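PDB 3UIE: adenylyl-sulfate kinase 1, chloroplastic from Arabidopsis thaliana, which transfers a phosphate from ATP to the 3'-hydroxyl of adenosine 5'-phosphosulfate, making the activated sulfate donor 3'-phosphoadenylyl sulfate in the chloroplast. Local coordinates for residues R17-W29 with V188-A200. Numbering follows the deposited sequence.
Sequences RQRLLDQKGCVIW and VVGYLDNKGYLQA
K24 clasps the C-terminal tail with both its backbone and its side chain. Its amide N gives a nearly straight hydrogen bond to Y197 O (2.9 Å, 171°), approaching from above the carbonyl plane. The side chain, CG beside the backbone N (chi1 -68°), runs extended to CE and then bends at chi4 (69°), bringing NZ within 2.8 Å of G196 O and 2.8 Å of Q199 O. The ammonium thus bonds to carbonyls at both ends of the type I turn G196-Q199. A weak bond to A200 O and a long salt bridge to A200 OXT add the terminal carboxylate, whose charge probably favours the lysine cation; a water also joins NZ to OXT.

The side chains of Y197 and K24 cross at about a right angle, with K24 CB at the ring edge, in its plane, 3.3 Å from Y197 CD1. C26 SG lies above a face, 4.6 Å from the ring centroid. I28 CD1 and L192 CD2 meet tip to tip at 3.7 Å. A200 N donates to the anti side of D22 OD1 (2.9 Å), somewhat out of the carboxylate plane, while a water bridges Q18 NE2 and A200 O.

Behind this shell, Q18 OE1 accepts from G25 N, and the Schellman motif at G196 ends the helix. K54 NZ bonds to both D22 O and L198 O, two acceptors close together but not bonded to each other. The tail is thereby fastened to the link between helix 14-21 and strand 26-31, the central strand of the parallel P-loop kinase sheet, while helix 181-195 packs beside helix 38-51 and I28 touches strand 124-129.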
loop_
_atom_site.group_PDB
_atom_site.type_symbol
_atom_site.label_atom_id
_atom_site.label_comp_id
_atom_site.label_asym_id
_atom_site.label_seq_id
_atom_site.Cartn_x
_atom_site.Cartn_y
_atom_site.Cartn_z
ATOM N N ARG A 17 0.543 16.637 -0.591
ATOM C CA ARG A 17 0.701 15.680 -1.681
ATOM C C ARG A 17 -0.359 15.932 -2.767
ATOM O O ARG A 17 -0.093 15.795 -3.961
ATOM C CB ARG A 17 0.624 14.242 -1.152
ATOM C CG ARG A 17 1.826 13.856 -0.265
ATOM C CD ARG A 17 1.733 12.414 0.241
ATOM N NE ARG A 17 0.716 12.224 1.279
ATOM C CZ ARG A 17 0.961 12.392 2.576
ATOM N NH1 ARG A 17 2.175 12.764 2.957
ATOM N NH2 ARG A 17 0.005 12.203 3.490
ATOM N N GLN A 18 -1.547 16.330 -2.350
ATOM C CA GLN A 18 -2.626 16.569 -3.318
ATOM C C GLN A 18 -2.304 17.803 -4.153
ATOM O O GLN A 18 -2.508 17.822 -5.365
ATOM C CB GLN A 18 -3.956 16.691 -2.587
ATOM C CG GLN A 18 -4.423 15.323 -2.128
ATOM C CD GLN A 18 -5.753 15.320 -1.417
ATOM O OE1 GLN A 18 -6.274 14.253 -1.095
ATOM N NE2 GLN A 18 -6.304 16.506 -1.145
ATOM N N ARG A 19 -1.744 18.813 -3.496
ATOM C CA ARG A 19 -1.312 20.029 -4.159
ATOM C C ARG A 19 -0.235 19.732 -5.210
ATOM O O ARG A 19 -0.239 20.295 -6.300
ATOM C CB ARG A 19 -0.768 20.999 -3.111
ATOM C CG ARG A 19 -0.580 22.414 -3.592
ATOM C CD ARG A 19 -0.644 23.367 -2.410
ATOM N NE ARG A 19 0.221 22.938 -1.317
ATOM C CZ ARG A 19 1.518 23.211 -1.254
ATOM N NH1 ARG A 19 2.087 23.906 -2.232
ATOM N NH2 ARG A 19 2.246 22.791 -0.222
ATOM N N LEU A 20 0.688 18.842 -4.873
ATOM C CA LEU A 20 1.726 18.425 -5.805
ATOM C C LEU A 20 1.134 17.714 -7.038
ATOM O O LEU A 20 1.534 17.993 -8.171
ATOM C CB LEU A 20 2.732 17.519 -5.089
ATOM C CG LEU A 20 3.961 17.048 -5.848
ATOM C CD1 LEU A 20 4.699 18.247 -6.436
ATOM C CD2 LEU A 20 4.867 16.282 -4.906
ATOM N N LEU A 21 0.191 16.801 -6.809
ATOM C CA LEU A 21 -0.392 15.985 -7.880
ATOM C C LEU A 21 -1.559 16.655 -8.590
ATOM O O LEU A 21 -2.004 16.167 -9.625
ATOM C CB LEU A 21 -0.895 14.644 -7.330
ATOM C CG LEU A 21 0.175 13.733 -6.730
ATOM C CD1 LEU A 21 -0.473 12.555 -6.034
ATOM C CD2 LEU A 21 1.099 13.265 -7.825
ATOM N N ASP A 22 -2.070 17.744 -8.023
ATOM C CA ASP A 22 -3.316 18.361 -8.506
ATOM C C ASP A 22 -4.493 17.377 -8.634
ATOM O O ASP A 22 -5.169 17.315 -9.674
ATOM C CB ASP A 22 -3.097 19.109 -9.825
ATOM C CG ASP A 22 -4.245 20.074 -10.146
ATOM O OD1 ASP A 22 -5.005 20.457 -9.225
ATOM O OD2 ASP A 22 -4.375 20.461 -11.322
ATOM N N GLN A 23 -4.735 16.614 -7.573
ATOM C CA GLN A 23 -5.888 15.711 -7.495
ATOM C C GLN A 23 -6.118 15.392 -6.028
ATOM O O GLN A 23 -5.307 15.764 -5.178
ATOM C CB GLN A 23 -5.623 14.409 -8.246
ATOM C CG GLN A 23 -4.455 13.597 -7.637
ATOM C CD GLN A 23 -4.044 12.432 -8.523
ATOM O OE1 GLN A 23 -3.824 12.603 -9.719
ATOM N NE2 GLN A 23 -3.920 11.247 -7.933
ATOM N N LYS A 24 -7.211 14.694 -5.739
ATOM C CA LYS A 24 -7.503 14.265 -4.381
ATOM C C LYS A 24 -7.400 12.750 -4.254
ATOM O O LYS A 24 -7.908 12.010 -5.104
ATOM C CB LYS A 24 -8.897 14.746 -3.954
ATOM C CG LYS A 24 -8.953 16.259 -3.811
ATOM C CD LYS A 24 -10.258 16.726 -3.223
ATOM C CE LYS A 24 -10.317 18.242 -3.184
ATOM N NZ LYS A 24 -10.409 18.838 -4.547
ATOM N N GLY A 25 -6.721 12.303 -3.199
ATOM C CA GLY A 25 -6.585 10.889 -2.926
ATOM C C GLY A 25 -7.957 10.314 -2.624
ATOM O O GLY A 25 -8.779 10.966 -1.990
ATOM N N CYS A 26 -8.219 9.101 -3.083
ATOM C CA CYS A 26 -9.513 8.490 -2.817
ATOM C C CYS A 26 -9.425 7.011 -3.111
ATOM O O CYS A 26 -8.421 6.543 -3.643
ATOM C CB CYS A 26 -10.620 9.150 -3.652
ATOM S SG CYS A 26 -10.307 9.178 -5.446
ATOM N N VAL A 27 -10.468 6.276 -2.746
ATOM C CA VAL A 27 -10.537 4.852 -3.040
ATOM C C VAL A 27 -11.746 4.602 -3.929
ATOM O O VAL A 27 -12.857 4.961 -3.555
ATOM C CB VAL A 27 -10.724 4.041 -1.752
ATOM C CG1 VAL A 27 -10.865 2.562 -2.087
ATOM C CG2 VAL A 27 -9.547 4.294 -0.784
ATOM N N ILE A 28 -11.524 4.003 -5.099
ATOM C CA ILE A 28 -12.613 3.590 -5.983
ATOM C C ILE A 28 -12.731 2.090 -5.795
ATOM O O ILE A 28 -11.894 1.332 -6.266
ATOM C CB ILE A 28 -12.317 3.901 -7.465
ATOM C CG1 ILE A 28 -11.841 5.344 -7.656
ATOM C CG2 ILE A 28 -13.536 3.616 -8.344
ATOM C CD1 ILE A 28 -12.672 6.390 -6.990
ATOM N N TRP A 29 -13.759 1.667 -5.074
ATOM C CA TRP A 29 -13.894 0.267 -4.696
ATOM C C TRP A 29 -14.820 -0.451 -5.675
ATOM O O TRP A 29 -16.046 -0.268 -5.625
ATOM C CB TRP A 29 -14.408 0.139 -3.239
ATOM C CG TRP A 29 -14.335 -1.273 -2.775
ATOM C CD1 TRP A 29 -15.207 -2.287 -3.084
ATOM C CD2 TRP A 29 -13.286 -1.866 -2.004
ATOM N NE1 TRP A 29 -14.776 -3.469 -2.524
ATOM C CE2 TRP A 29 -13.605 -3.239 -1.863
ATOM C CE3 TRP A 29 -12.125 -1.368 -1.399
ATOM C CZ2 TRP A 29 -12.794 -4.114 -1.142
ATOM C CZ3 TRP A 29 -11.323 -2.246 -0.689
ATOM C CH2 TRP A 29 -11.663 -3.603 -0.568
ATOM N N VAL A 188 -17.577 6.996 -14.655
ATOM C CA VAL A 188 -16.817 7.128 -13.421
ATOM C C VAL A 188 -15.989 8.405 -13.430
ATOM O O VAL A 188 -15.949 9.115 -12.444
ATOM C CB VAL A 188 -15.927 5.893 -13.143
ATOM C CG1 VAL A 188 -15.128 6.090 -11.868
ATOM C CG2 VAL A 188 -16.816 4.653 -13.038
ATOM N N VAL A 189 -15.345 8.716 -14.547
ATOM C CA VAL A 189 -14.489 9.902 -14.574
ATOM C C VAL A 189 -15.340 11.159 -14.419
ATOM O O VAL A 189 -14.985 12.079 -13.684
ATOM C CB VAL A 189 -13.659 9.983 -15.874
ATOM C CG1 VAL A 189 -13.086 11.390 -16.060
ATOM C CG2 VAL A 189 -12.524 8.954 -15.842
ATOM N N GLY A 190 -16.475 11.187 -15.110
ATOM C CA GLY A 190 -17.396 12.306 -14.986
ATOM C C GLY A 190 -17.835 12.510 -13.553
ATOM O O GLY A 190 -17.935 13.633 -13.080
ATOM N N TYR A 191 -18.101 11.416 -12.856
ATOM C CA TYR A 191 -18.502 11.481 -11.459
ATOM C C TYR A 191 -17.364 12.049 -10.599
ATOM O O TYR A 191 -17.581 12.957 -9.787
ATOM C CB TYR A 191 -18.941 10.098 -10.970
ATOM C CG TYR A 191 -19.280 10.016 -9.500
ATOM C CD1 TYR A 191 -20.613 10.068 -9.060
ATOM C CD2 TYR A 191 -18.276 9.863 -8.551
ATOM C CE1 TYR A 191 -20.918 9.985 -7.699
ATOM C CE2 TYR A 191 -18.569 9.785 -7.204
ATOM C CZ TYR A 191 -19.877 9.844 -6.782
ATOM O OH TYR A 191 -20.124 9.754 -5.435
ATOM N N LEU A 192 -16.153 11.529 -10.792
ATOM C CA LEU A 192 -14.999 12.003 -10.021
ATOM C C LEU A 192 -14.749 13.478 -10.314
ATOM O O LEU A 192 -14.443 14.263 -9.414
ATOM C CB LEU A 192 -13.747 11.183 -10.352
ATOM C CG LEU A 192 -13.845 9.707 -9.951
ATOM C CD1 LEU A 192 -12.660 8.895 -10.476
ATOM C CD2 LEU A 192 -14.006 9.557 -8.431
ATOM N N ASP A 193 -14.869 13.850 -11.583
ATOM C CA ASP A 193 -14.616 15.227 -11.973
ATOM C C ASP A 193 -15.609 16.164 -11.275
ATOM O O ASP A 193 -15.213 17.173 -10.655
ATOM C CB ASP A 193 -14.729 15.358 -13.485
ATOM C CG ASP A 193 -14.269 16.704 -13.989
ATOM O OD1 ASP A 193 -13.937 17.568 -13.160
ATOM O OD2 ASP A 193 -14.252 16.901 -15.220
ATOM N N ASN A 194 -16.894 15.829 -11.362
ATOM C CA ASN A 194 -17.923 16.637 -10.711
ATOM C C ASN A 194 -17.767 16.723 -9.193
ATOM O O ASN A 194 -18.029 17.766 -8.614
ATOM C CB ASN A 194 -19.337 16.148 -11.079
ATOM C CG ASN A 194 -19.798 16.657 -12.430
ATOM O OD1 ASN A 194 -19.039 17.304 -13.149
ATOM N ND2 ASN A 194 -21.047 16.369 -12.782
ATOM N N LYS A 195 -17.354 15.626 -8.554
ATOM C CA LYS A 195 -17.164 15.616 -7.104
ATOM C C LYS A 195 -15.868 16.324 -6.677
ATOM O O LYS A 195 -15.617 16.502 -5.486
ATOM C CB LYS A 195 -17.204 14.192 -6.544
ATOM C CG LYS A 195 -18.573 13.554 -6.614
ATOM C CD LYS A 195 -19.507 14.131 -5.555
ATOM C CE LYS A 195 -20.889 13.515 -5.657
ATOM N NZ LYS A 195 -21.729 13.875 -4.487
ATOM N N GLY A 196 -15.057 16.735 -7.649
ATOM C CA GLY A 196 -13.890 17.555 -7.372
ATOM C C GLY A 196 -12.615 16.787 -7.068
ATOM O O GLY A 196 -11.649 17.369 -6.584
ATOM N N TYR A 197 -12.596 15.489 -7.366
ATOM C CA TYR A 197 -11.429 14.649 -7.071
ATOM C C TYR A 197 -10.282 14.790 -8.074
ATOM O O TYR A 197 -9.184 14.292 -7.832
ATOM C CB TYR A 197 -11.855 13.174 -6.926
ATOM C CG TYR A 197 -12.497 12.897 -5.590
ATOM C CD1 TYR A 197 -11.884 13.314 -4.423
ATOM C CD2 TYR A 197 -13.735 12.272 -5.496
ATOM C CE1 TYR A 197 -12.460 13.101 -3.197
ATOM C CE2 TYR A 197 -14.328 12.049 -4.261
ATOM C CZ TYR A 197 -13.677 12.471 -3.115
ATOM O OH TYR A 197 -14.226 12.277 -1.869
ATOM N N LEU A 198 -10.519 15.489 -9.181
ATOM C CA LEU A 198 -9.507 15.583 -10.224
ATOM C C LEU A 198 -8.773 16.920 -10.204
ATOM O O LEU A 198 -8.142 17.305 -11.178
ATOM C CB LEU A 198 -10.106 15.300 -11.602
ATOM C CG LEU A 198 -10.922 14.011 -11.669
ATOM C CD1 LEU A 198 -11.313 13.689 -13.102
ATOM C CD2 LEU A 198 -10.133 12.844 -11.060
ATOM N N GLN A 199 -8.845 17.614 -9.075
ATOM C CA GLN A 199 -8.061 18.822 -8.876
ATOM C C GLN A 199 -7.747 18.921 -7.393
ATOM O O GLN A 199 -8.497 18.410 -6.568
ATOM C CB GLN A 199 -8.862 20.047 -9.304
ATOM C CG GLN A 199 -10.014 20.333 -8.362
ATOM C CD GLN A 199 -10.951 21.407 -8.867
ATOM O OE1 GLN A 199 -10.942 21.756 -10.049
ATOM N NE2 GLN A 199 -11.770 21.942 -7.967
ATOM N N ALA A 200 -6.642 19.573 -7.051
ATOM C CA ALA A 200 -6.302 19.775 -5.649
ATOM C C ALA A 200 -7.392 20.593 -4.965
ATOM O O ALA A 200 -7.771 20.341 -3.818
ATOM C CB ALA A 200 -4.975 20.476 -5.532
ATOM O OXT ALA A 200 -7.917 21.532 -5.561
HETATM O O HOH W 1 -6.451 19.218 -1.720
HETATM O O HOH W 2 -10.857 21.785 -4.352
#